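Local coordinates for binding domain (Hc) of Paraclostridial Mosquitocidal Protein 1 (Paraclostridium bifermentans, PDB 6HOX) that targets host nerve cells as the receptor-binding part of a clostridial neurotoxin active against Anopheles mosquitoes, whose heavy chain also delivers the light chain into the cytosol, at residues V75-S80 against V115-N120; G416-N421 against H430-W435; W166-I171 against N241-S246; V97-K102 against I302-L307. One frame throughout, in Å; residues are numbered along the deposited sequence.

Interaction 1 (V75-S80 against V115-N120); sequences VQKNES and VNNMDN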
# COMPACT_ATOMS: atom_id res chain seq x y z
N VAL A 75 22.42 -3.91 -13.78
CA VAL A 75 23.39 -3.51 -12.81
C VAL A 75 24.50 -4.55 -12.84
O VAL A 75 24.27 -5.71 -12.49
CB VAL A 75 22.75 -3.41 -11.42
CG1 VAL A 75 23.73 -2.86 -10.39
CG2 VAL A 75 21.46 -2.58 -11.46
N GLN A 76 25.70 -4.13 -13.27
CA GLN A 76 26.90 -4.93 -13.16
C GLN A 76 27.24 -5.03 -11.67
O GLN A 76 27.19 -4.04 -10.95
CB GLN A 76 28.07 -4.31 -13.93
CG GLN A 76 27.87 -4.23 -15.44
CD GLN A 76 27.45 -5.54 -16.06
OE1 GLN A 76 28.07 -6.59 -15.86
NE2 GLN A 76 26.36 -5.49 -16.82
N LYS A 77 27.55 -6.24 -11.21
CA LYS A 77 27.92 -6.42 -9.81
C LYS A 77 29.38 -5.98 -9.66
O LYS A 77 30.10 -5.88 -10.65
CB LYS A 77 27.68 -7.86 -9.35
CG LYS A 77 26.23 -8.34 -9.46
CD LYS A 77 25.95 -9.67 -8.82
CE LYS A 77 26.78 -10.78 -9.41
NZ LYS A 77 26.28 -12.11 -9.00
N ASN A 78 29.76 -5.69 -8.42
CA ASN A 78 31.13 -5.35 -8.01
C ASN A 78 31.40 -6.09 -6.70
O ASN A 78 30.64 -7.00 -6.33
CB ASN A 78 31.30 -3.84 -7.92
CG ASN A 78 30.19 -3.17 -7.14
OD1 ASN A 78 30.02 -3.43 -5.95
ND2 ASN A 78 29.41 -2.34 -7.80
N GLU A 79 32.48 -5.71 -5.99
CA GLU A 79 32.91 -6.45 -4.80
C GLU A 79 31.92 -6.25 -3.66
O GLU A 79 31.66 -7.18 -2.89
CB GLU A 79 34.30 -5.98 -4.36
CG GLU A 79 35.38 -6.30 -5.37
CD GLU A 79 36.77 -6.38 -4.76
OE1 GLU A 79 36.92 -6.01 -3.57
OE2 GLU A 79 37.70 -6.82 -5.47
N SER A 80 31.39 -5.03 -3.53
CA SER A 80 30.44 -4.69 -2.48
C SER A 80 29.11 -5.40 -2.72
O SER A 80 28.53 -5.95 -1.78
CB SER A 80 30.28 -3.20 -2.35
OG SER A 80 29.89 -2.63 -3.60
N VAL A 115 13.18 -9.36 -10.81
CA VAL A 115 14.58 -9.05 -10.58
C VAL A 115 15.34 -10.37 -10.63
O VAL A 115 15.00 -11.30 -9.92
CB VAL A 115 14.82 -8.34 -9.24
CG1 VAL A 115 16.25 -7.83 -9.15
CG2 VAL A 115 13.83 -7.21 -8.97
N ASN A 116 16.38 -10.43 -11.47
CA ASN A 116 16.99 -11.69 -11.86
C ASN A 116 18.51 -11.54 -11.76
O ASN A 116 19.09 -10.64 -12.35
CB ASN A 116 16.49 -12.13 -13.23
CG ASN A 116 17.13 -13.41 -13.70
OD1 ASN A 116 18.33 -13.58 -13.56
ND2 ASN A 116 16.34 -14.32 -14.24
N ASN A 117 19.12 -12.37 -10.90
CA ASN A 117 20.56 -12.57 -10.87
C ASN A 117 20.84 -14.08 -10.89
O ASN A 117 21.55 -14.62 -10.04
CB ASN A 117 21.26 -11.92 -9.67
CG ASN A 117 22.77 -12.00 -9.78
OD1 ASN A 117 23.47 -12.29 -8.81
ND2 ASN A 117 23.29 -11.80 -10.98
N MET A 118 20.26 -14.75 -11.89
CA MET A 118 20.33 -16.18 -12.08
C MET A 118 20.94 -16.48 -13.44
O MET A 118 20.44 -16.04 -14.47
CB MET A 118 18.93 -16.79 -12.03
CG MET A 118 18.92 -18.30 -12.08
SD MET A 118 19.46 -18.99 -10.52
CE MET A 118 17.95 -18.82 -9.56
N ASP A 119 22.06 -17.21 -13.46
CA ASP A 119 22.55 -17.80 -14.71
C ASP A 119 22.44 -19.32 -14.55
O ASP A 119 21.30 -19.85 -14.63
CB ASP A 119 23.89 -17.19 -15.14
CG ASP A 119 25.02 -17.20 -14.13
OD1 ASP A 119 25.76 -16.18 -14.05
OD2 ASP A 119 25.22 -18.26 -13.48
N ASN A 120 23.56 -20.02 -14.33
CA ASN A 120 23.50 -21.43 -13.96
C ASN A 120 23.13 -21.52 -12.48
O ASN A 120 22.54 -22.51 -12.03
CB ASN A 120 24.82 -22.16 -14.21
CG ASN A 120 24.78 -23.61 -13.79
OD1 ASN A 120 25.41 -24.01 -12.81
ND2 ASN A 120 24.03 -24.41 -14.51

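Interaction 2 (G416-N421 against H430-W435); sequences GWYLDN and HTKTNW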
# COMPACT_ATOMS: atom_id res chain seq x y z
N GLY A 416 -19.26 9.25 20.71
CA GLY A 416 -18.65 9.66 21.97
C GLY A 416 -18.08 8.47 22.71
O GLY A 416 -17.01 8.56 23.26
N TRP A 417 -18.78 7.32 22.65
CA TRP A 417 -18.33 6.09 23.32
C TRP A 417 -16.98 5.62 22.74
O TRP A 417 -16.08 5.28 23.48
CB TRP A 417 -19.38 4.98 23.22
CG TRP A 417 -18.95 3.76 23.96
CD1 TRP A 417 -18.46 2.60 23.44
CD2 TRP A 417 -18.95 3.58 25.39
NE1 TRP A 417 -18.14 1.73 24.45
CE2 TRP A 417 -18.43 2.30 25.65
CE3 TRP A 417 -19.31 4.40 26.47
CZ2 TRP A 417 -18.27 1.81 26.94
CZ3 TRP A 417 -19.15 3.92 27.74
CH2 TRP A 417 -18.65 2.63 27.98
N TYR A 418 -16.87 5.57 21.41
CA TYR A 418 -15.63 5.11 20.77
C TYR A 418 -14.49 6.07 21.09
O TYR A 418 -13.35 5.65 21.28
CB TYR A 418 -15.79 4.94 19.26
CG TYR A 418 -16.77 3.88 18.86
CD1 TYR A 418 -17.23 2.94 19.77
CD2 TYR A 418 -17.25 3.80 17.56
CE1 TYR A 418 -18.14 1.98 19.41
CE2 TYR A 418 -18.18 2.84 17.19
CZ TYR A 418 -18.61 1.92 18.12
OH TYR A 418 -19.52 0.95 17.81
N LEU A 419 -14.79 7.36 21.12
CA LEU A 419 -13.76 8.34 21.44
C LEU A 419 -13.22 8.08 22.85
O LEU A 419 -12.03 7.88 23.02
CB LEU A 419 -14.33 9.75 21.34
CG LEU A 419 -13.37 10.87 21.73
CD1 LEU A 419 -12.15 10.91 20.80
CD2 LEU A 419 -14.09 12.21 21.72
N ASP A 420 -14.11 8.06 23.85
CA ASP A 420 -13.69 8.00 25.25
C ASP A 420 -13.06 6.64 25.59
O ASP A 420 -12.20 6.58 26.46
CB ASP A 420 -14.85 8.26 26.22
CG ASP A 420 -15.47 9.64 26.11
OD1 ASP A 420 -14.81 10.55 25.54
OD2 ASP A 420 -16.63 9.79 26.55
N ASN A 421 -13.44 5.57 24.89
CA ASN A 421 -12.96 4.21 25.19
C ASN A 421 -12.07 3.66 24.06
O ASN A 421 -11.91 2.45 23.91
CB ASN A 421 -14.15 3.31 25.49
CG ASN A 421 -14.93 3.79 26.69
OD1 ASN A 421 -15.99 4.42 26.53
ND2 ASN A 421 -14.39 3.56 27.87
N HIS A 430 -13.01 -0.85 16.43
CA HIS A 430 -11.81 -0.26 15.83
C HIS A 430 -12.00 -0.18 14.32
O HIS A 430 -11.81 0.88 13.74
CB HIS A 430 -10.50 -0.99 16.21
CG HIS A 430 -9.83 -0.49 17.45
ND1 HIS A 430 -8.99 -1.29 18.21
CD2 HIS A 430 -9.88 0.70 18.09
CE1 HIS A 430 -8.56 -0.61 19.26
NE2 HIS A 430 -9.09 0.61 19.21
N THR A 431 -12.42 -1.29 13.69
CA THR A 431 -12.61 -1.39 12.23
C THR A 431 -13.60 -0.32 11.73
O THR A 431 -13.34 0.32 10.71
CB THR A 431 -13.01 -2.83 11.85
OG1 THR A 431 -11.94 -3.73 12.16
CG2 THR A 431 -13.33 -3.01 10.39
N LYS A 432 -14.72 -0.11 12.45
CA LYS A 432 -15.77 0.86 12.07
C LYS A 432 -15.31 2.32 12.19
O LYS A 432 -16.02 3.23 11.69
CB LYS A 432 -16.99 0.76 12.99
CG LYS A 432 -17.76 -0.54 12.95
CD LYS A 432 -19.17 -0.42 13.48
CE LYS A 432 -19.25 -0.19 14.97
NZ LYS A 432 -20.50 0.55 15.32
N THR A 433 -14.19 2.58 12.88
CA THR A 433 -13.67 3.94 13.10
C THR A 433 -12.46 4.25 12.20
O THR A 433 -11.92 5.35 12.27
CB THR A 433 -13.32 4.17 14.58
OG1 THR A 433 -12.31 3.25 14.99
CG2 THR A 433 -14.53 4.04 15.48
N ASN A 434 -12.11 3.33 11.30
CA ASN A 434 -11.00 3.52 10.37
C ASN A 434 -11.56 3.84 8.99
O ASN A 434 -12.44 3.16 8.51
CB ASN A 434 -10.11 2.28 10.29
CG ASN A 434 -9.32 2.03 11.55
OD1 ASN A 434 -8.90 2.97 12.23
ND2 ASN A 434 -9.06 0.77 11.85
N TRP A 435 -11.01 4.90 8.39
CA TRP A 435 -11.46 5.45 7.14
C TRP A 435 -10.30 5.47 6.14
O TRP A 435 -9.17 5.80 6.51
CB TRP A 435 -12.00 6.86 7.37
CG TRP A 435 -13.29 6.85 8.15
CD1 TRP A 435 -13.43 7.00 9.49
CD2 TRP A 435 -14.60 6.60 7.62
NE1 TRP A 435 -14.75 6.91 9.84
CE2 TRP A 435 -15.50 6.65 8.72
CE3 TRP A 435 -15.12 6.34 6.34
CZ2 TRP A 435 -16.87 6.47 8.57
CZ3 TRP A 435 -16.48 6.17 6.20
CH2 TRP A 435 -17.34 6.23 7.30

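Interaction 3 (W166-I171 against N241-S246); sequences WRHITI and NSYFNS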
# COMPACT_ATOMS: atom_id res chain seq x y z
N TRP A 166 0.98 -0.54 -2.01
CA TRP A 166 2.44 -0.54 -1.71
C TRP A 166 2.76 -1.53 -0.59
O TRP A 166 2.22 -1.41 0.51
CB TRP A 166 2.92 0.86 -1.34
CG TRP A 166 3.16 1.75 -2.52
CD1 TRP A 166 2.39 2.78 -2.97
CD2 TRP A 166 4.30 1.69 -3.40
NE1 TRP A 166 2.97 3.37 -4.06
CE2 TRP A 166 4.14 2.73 -4.34
CE3 TRP A 166 5.44 0.88 -3.47
CZ2 TRP A 166 5.07 2.96 -5.35
CZ3 TRP A 166 6.36 1.11 -4.47
CH2 TRP A 166 6.18 2.14 -5.40
N ARG A 167 3.65 -2.49 -0.88
CA ARG A 167 4.12 -3.49 0.07
C ARG A 167 5.65 -3.38 0.21
O ARG A 167 6.35 -3.19 -0.78
CB ARG A 167 3.83 -4.91 -0.41
CG ARG A 167 2.38 -5.22 -0.72
CD ARG A 167 1.44 -5.03 0.46
NE ARG A 167 0.15 -5.63 0.15
CZ ARG A 167 -1.02 -5.30 0.70
NH1 ARG A 167 -1.12 -4.40 1.66
NH2 ARG A 167 -2.11 -5.92 0.25
N HIS A 168 6.14 -3.53 1.44
CA HIS A 168 7.55 -3.51 1.69
C HIS A 168 8.00 -4.95 1.89
O HIS A 168 7.44 -5.64 2.75
CB HIS A 168 7.94 -2.66 2.90
CG HIS A 168 9.42 -2.53 3.01
ND1 HIS A 168 10.16 -3.32 3.85
CD2 HIS A 168 10.30 -1.75 2.35
CE1 HIS A 168 11.44 -3.03 3.71
NE2 HIS A 168 11.56 -2.09 2.78
N ILE A 169 8.98 -5.36 1.09
CA ILE A 169 9.48 -6.75 1.13
C ILE A 169 10.90 -6.72 1.67
O ILE A 169 11.70 -5.86 1.23
CB ILE A 169 9.44 -7.39 -0.27
CG1 ILE A 169 8.09 -7.20 -0.95
CG2 ILE A 169 9.84 -8.86 -0.19
CD1 ILE A 169 6.94 -7.81 -0.18
N THR A 170 11.19 -7.64 2.60
CA THR A 170 12.53 -7.84 3.08
C THR A 170 12.85 -9.34 2.99
O THR A 170 12.05 -10.17 3.40
CB THR A 170 12.74 -7.33 4.52
OG1 THR A 170 12.26 -5.99 4.68
CG2 THR A 170 14.19 -7.37 4.95
N ILE A 171 14.05 -9.65 2.48
CA ILE A 171 14.57 -11.02 2.38
C ILE A 171 15.97 -11.00 3.02
O ILE A 171 16.84 -10.26 2.58
CB ILE A 171 14.62 -11.49 0.91
CG1 ILE A 171 13.25 -11.50 0.25
CG2 ILE A 171 15.30 -12.84 0.73
CD1 ILE A 171 13.33 -11.40 -1.24
N ASN A 241 9.66 0.62 9.72
CA ASN A 241 9.18 1.78 10.46
C ASN A 241 9.86 3.06 9.98
O ASN A 241 9.24 4.14 10.03
CB ASN A 241 9.37 1.60 11.97
CG ASN A 241 8.44 0.57 12.56
OD1 ASN A 241 7.37 0.31 12.01
ND2 ASN A 241 8.84 -0.03 13.66
N SER A 242 11.09 2.94 9.47
CA SER A 242 11.87 4.10 9.11
C SER A 242 11.28 4.78 7.87
O SER A 242 11.61 5.93 7.60
CB SER A 242 13.33 3.74 8.91
OG SER A 242 13.56 3.07 7.68
N TYR A 243 10.42 4.09 7.13
CA TYR A 243 9.76 4.66 5.96
C TYR A 243 8.52 5.49 6.32
O TYR A 243 7.91 6.08 5.43
CB TYR A 243 9.41 3.55 4.97
CG TYR A 243 10.63 2.97 4.32
CD1 TYR A 243 11.38 3.74 3.45
CD2 TYR A 243 11.07 1.68 4.60
CE1 TYR A 243 12.52 3.23 2.84
CE2 TYR A 243 12.20 1.16 3.99
CZ TYR A 243 12.93 1.95 3.11
OH TYR A 243 14.06 1.47 2.51
N PHE A 244 8.16 5.54 7.60
CA PHE A 244 6.96 6.26 8.07
C PHE A 244 7.34 7.21 9.21
O PHE A 244 6.65 7.31 10.22
CB PHE A 244 5.90 5.23 8.49
CG PHE A 244 5.45 4.33 7.36
CD1 PHE A 244 4.52 4.79 6.44
CD2 PHE A 244 6.00 3.07 7.18
CE1 PHE A 244 4.11 3.98 5.39
CE2 PHE A 244 5.58 2.26 6.13
CZ PHE A 244 4.65 2.72 5.24
N ASN A 245 8.42 7.96 9.02
CA ASN A 245 9.01 8.80 10.08
C ASN A 245 8.32 10.17 10.15
O ASN A 245 8.57 10.94 11.06
CB ASN A 245 10.52 8.97 9.87
CG ASN A 245 10.90 9.31 8.44
OD1 ASN A 245 10.35 8.73 7.49
ND2 ASN A 245 11.84 10.23 8.26
N SER A 246 7.44 10.47 9.19
CA SER A 246 6.78 11.77 9.14
C SER A 246 5.32 11.65 9.60
O SER A 246 4.80 10.57 9.86
CB SER A 246 6.87 12.35 7.76
OG SER A 246 5.99 11.68 6.89
O HOH W 1 13.76 -0.85 1.13

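Interaction 4 (V97-K102 against I302-L307); sequences VPRLNK and ILIPYL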
# COMPACT_ATOMS: atom_id res chain seq x y z
N VAL A 97 2.32 -3.90 -7.14
CA VAL A 97 1.89 -4.79 -8.17
C VAL A 97 0.40 -4.60 -8.43
O VAL A 97 -0.38 -4.63 -7.48
CB VAL A 97 2.16 -6.25 -7.77
CG1 VAL A 97 1.70 -7.23 -8.84
CG2 VAL A 97 3.62 -6.46 -7.39
N PRO A 98 -0.05 -4.47 -9.70
CA PRO A 98 -1.46 -4.24 -10.00
C PRO A 98 -2.37 -5.31 -9.38
O PRO A 98 -1.96 -6.46 -9.24
CB PRO A 98 -1.52 -4.26 -11.53
CG PRO A 98 -0.14 -3.78 -11.92
CD PRO A 98 0.77 -4.49 -10.93
N ARG A 99 -3.58 -4.91 -9.02
CA ARG A 99 -4.56 -5.81 -8.46
C ARG A 99 -4.90 -6.90 -9.48
O ARG A 99 -5.18 -6.63 -10.64
CB ARG A 99 -5.87 -5.11 -8.09
CG ARG A 99 -6.71 -5.95 -7.14
CD ARG A 99 -8.18 -5.81 -7.43
NE ARG A 99 -8.51 -6.38 -8.72
CZ ARG A 99 -9.10 -5.71 -9.70
NH1 ARG A 99 -9.52 -4.48 -9.49
NH2 ARG A 99 -9.26 -6.28 -10.88
N LEU A 100 -4.87 -8.12 -8.97
CA LEU A 100 -5.20 -9.31 -9.70
C LEU A 100 -6.41 -9.09 -10.62
O LEU A 100 -7.50 -8.74 -10.15
CB LEU A 100 -5.53 -10.39 -8.69
CG LEU A 100 -5.66 -11.79 -9.29
CD1 LEU A 100 -4.32 -12.22 -9.88
CD2 LEU A 100 -6.18 -12.77 -8.25
N ASN A 101 -6.22 -9.38 -11.90
CA ASN A 101 -7.24 -9.15 -12.90
C ASN A 101 -7.26 -10.33 -13.87
O ASN A 101 -6.40 -11.21 -13.79
CB ASN A 101 -7.03 -7.79 -13.59
CG ASN A 101 -5.67 -7.64 -14.22
OD1 ASN A 101 -5.49 -8.04 -15.37
ND2 ASN A 101 -4.70 -7.08 -13.49
N LYS A 102 -8.26 -10.34 -14.77
CA LYS A 102 -8.49 -11.43 -15.71
C LYS A 102 -7.28 -11.57 -16.65
O LYS A 102 -6.87 -12.68 -16.98
CB LYS A 102 -9.82 -11.23 -16.44
CG LYS A 102 -11.04 -11.55 -15.58
CD LYS A 102 -12.36 -11.08 -16.16
CE LYS A 102 -13.54 -11.40 -15.26
NZ LYS A 102 -14.84 -11.20 -15.95
N ILE A 302 -12.93 -15.92 -6.28
CA ILE A 302 -12.34 -14.63 -5.78
C ILE A 302 -13.34 -13.49 -6.01
O ILE A 302 -13.60 -13.10 -7.16
CB ILE A 302 -11.00 -14.30 -6.47
CG1 ILE A 302 -9.95 -15.40 -6.28
CG2 ILE A 302 -10.46 -12.95 -6.01
CD1 ILE A 302 -8.70 -15.18 -7.09
N LEU A 303 -13.83 -12.93 -4.90
CA LEU A 303 -14.66 -11.73 -4.86
C LEU A 303 -13.78 -10.51 -4.58
O LEU A 303 -13.04 -10.49 -3.63
CB LEU A 303 -15.72 -11.89 -3.77
CG LEU A 303 -17.03 -12.53 -4.20
CD1 LEU A 303 -16.83 -13.99 -4.59
CD2 LEU A 303 -18.06 -12.42 -3.08
N ILE A 304 -13.92 -9.46 -5.39
CA ILE A 304 -13.19 -8.23 -5.22
C ILE A 304 -14.19 -7.11 -4.94
O ILE A 304 -15.21 -7.01 -5.61
CB ILE A 304 -12.32 -7.95 -6.47
CG1 ILE A 304 -11.39 -9.14 -6.73
CG2 ILE A 304 -11.57 -6.63 -6.35
CD1 ILE A 304 -10.16 -8.80 -7.52
N PRO A 305 -13.92 -6.23 -3.93
CA PRO A 305 -14.80 -5.10 -3.66
C PRO A 305 -14.62 -4.03 -4.73
O PRO A 305 -13.50 -3.79 -5.20
CB PRO A 305 -14.31 -4.57 -2.31
CG PRO A 305 -12.83 -4.90 -2.35
CD PRO A 305 -12.76 -6.26 -3.03
N TYR A 306 -15.73 -3.41 -5.12
CA TYR A 306 -15.69 -2.21 -5.91
C TYR A 306 -15.15 -1.07 -5.04
O TYR A 306 -15.55 -0.94 -3.89
CB TYR A 306 -17.08 -1.84 -6.43
CG TYR A 306 -17.54 -2.62 -7.63
CD1 TYR A 306 -17.19 -2.22 -8.91
CD2 TYR A 306 -18.33 -3.75 -7.49
CE1 TYR A 306 -17.60 -2.94 -10.02
CE2 TYR A 306 -18.77 -4.47 -8.59
CZ TYR A 306 -18.40 -4.07 -9.85
OH TYR A 306 -18.79 -4.79 -10.95
N LEU A 307 -14.28 -0.23 -5.61
CA LEU A 307 -13.79 0.98 -4.95
C LEU A 307 -14.29 2.24 -5.65
O LEU A 307 -14.42 3.28 -5.00
CB LEU A 307 -12.25 1.01 -4.95
CG LEU A 307 -11.55 -0.20 -4.33
CD1 LEU A 307 -10.05 -0.01 -4.40
CD2 LEU A 307 -11.98 -0.43 -2.90

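Interaction 1 (V75-S80 against V115-N120)
Lys77, in the loop after strand 73-75, and Asn117, on strand 116-118, bring their backbones no nearer than 9.6 Å, CA to CA, so side chains alone make this contact. They come from opposite directions and meet where Lys77 NZ donates to Asn117 OD1 at 2.8 Å. The ammonium lies in the plane of the amide, on a lone pair of the oxygen, with a C=O...N angle of 120°. In the lysine, the bend at chi3 (-60°) turns CE and NZ along the amide. Lys77 CD comes within 3.6 Å of Asn117 OD1. Asn117 holds CG anti to its own N (chi1 -173°), sending the amide out from the strand toward the loop. Asn201 works from both ends: its OD1 takes a second hydrogen bond from Lys77 NZ, and its ND2 donates to the carbonyl of Asn117. Both segments lie in the N-terminal, concanavalin-like half of the binding domain, where this contact joins a loop to strand 116-118. Strand 205-207 runs between the two segments, pairing through Ile205 with Val75 and through Ile206 with Asn116, while Ile205 touches the lysine chain and Trp123 of strand 122-128 packs on Asn117.

Interaction 2 (G416-N421 against H430-W435)
Tyr418 points from helix 416-420 at the end of helix 427-432 and touches two consecutive residues there. Its hydroxyl accepts a hydrogen bond of 2.7 Å from Lys432 NZ, which sits at the edge of the phenol, in the ring plane. Farther back along the same ring, the methyl Thr433 CG2 packs obliquely against Tyr418 CD2 at 3.4 Å. The tyrosine and lysine side chains cross at about a right angle, and a bend at chi3 (-70°) turns the lysine's end toward the phenol. Thr433 is fixed from behind: its OG1 bonds to His430 O at 2.7 Å, and its backbone N reaches the same oxygen at 3.0 Å from the same face of the carbonyl. With the hydroxyl occupied in this way (chi1 60°), the methyl is the branch presented to the ring. The ammonium has a further, weak hydrogen bond to Ile398 O, so this buried charge is shared between a phenol and a backbone carbonyl. Around this buried contact of the C-terminal, trefoil-related half of the binding domain, Ser397 of strand 394-398 touches both Tyr418 and Thr433, Tyr413 of strand 409-415 and Leu425 pack on the tyrosine, and Asn267, at the end of strand 263-267, bonds to the carbonyl of Lys432.

Interaction 3 (W166-I171 against N241-S246)
A single water joins His168 and Tyr243, lying 2.7 Å from Tyr243 OH and 3.0 Å from His168 NE2. It sits at the edge of the imidazole, in line with the ring plane, where an imidazole nitrogen makes its hydrogen bonds. The rings also touch directly: Tyr243 CE2 comes to 3.5 Å from His168 NE2 and to 3.8 Å from His168 CD2. Their planes are inclined by 42° with centroids 5.2 Å apart, an oblique pairing that brings one side of the phenol against the nitrogen and its neighbouring carbon. His168 keeps CG anti to the backbone N (chi1 -173°), which lifts the imidazole off strand 167-174 toward the tyrosine. This strand belongs to the concanavalin-like, N-terminal half of the binding domain, a jelly-roll of antiparallel strands, whereas Tyr243 lies in the loop after helix 233-241, within the C-terminal family region. The contact thus packs that loop on the lectin-like sheet. Trp94, from the neighbouring strand 89-96, makes edge-to-face contacts with both rings, and Gln223 and Asn225 of strand 218-227 touch the tyrosine as well. The backbone of the tyrosine's own segment is turned by a bond from Phe244 N to Asn241 O, 3.0 Å long. Asn184, just beyond the adjacent strand 178-183, takes a hydrogen bond from His168 N on its OD1.

Interaction 4 (V97-K102 against I302-L307)
The interface between the two halves of the receptor-binding domain is crossed here: the loop after strand 89-96, from the concanavalin-like half, meets strand 302-305, which pairs with strand 295-297 in the trefoil half. No hydrogen bond spans the two segments, which touch through Arg99 and Leu100 on the loop and Ile302 and Ile304 on the strand. Arg99 and Ile304 approach from opposite directions. The isoleucine methyl CD1 lies against the inner part of the guanidinium, 3.2 Å from Arg99 NE, in an oblique approach, and its other branch, CG2, is 3.7 Å from Arg99 CD. Ile304 CD1 also comes to 3.7 Å from the carbonyl oxygen Leu100 O.

The arginine is held both by its own loop and by the C-terminal tail. Arg99 bends at chi2 and chi3 (-144° and 67°), folding back so that NE and NH2 both donate side-on to Leu100 O, at 2.9 Å and 3.1 Å. Both nitrogens arrive from one face of that carbonyl, and the oxygen lies close to the guanidinium plane. From the tail, the backbone oxygen of Lys445 accepts from the remaining nitrogen, NH1, and Trp444 makes a cation-pi contact. Phe152 of helix 152-155 packs on Arg99, Ile302 and Ile304 alike. Asn101 braces the loop, its ND2 giving a hydrogen bond to Arg99 O at 2.9 Å. At Ile302 the contact is purely apolar, Leu100 CD2 meeting Ile302 CD1 at 3.7 Å, with the two side chains crossing at about a right angle.

In the fold
The four contacts run from one end of the binding domain to the other. Interaction 1 lies in the concanavalin-like half and interaction 2 in the trefoil half, on opposite sides of the chain's centre with centres 50 Å apart. Interactions 3 and 4 lie between them, 23 Å apart centre to centre, and each joins segments from the two family regions. They share a structural neighbour: strand 89-96 carries Trp94 beside interaction 3 and leads into the loop of interaction 4. Along the chain, interaction 1 alternates with interaction 4 (75-80, 97-102, 115-120, 302-307), interaction 3 falls between the segments of interaction 4, and interaction 2 comes last. The halves are therefore joined at separate places, besides the covalent connection.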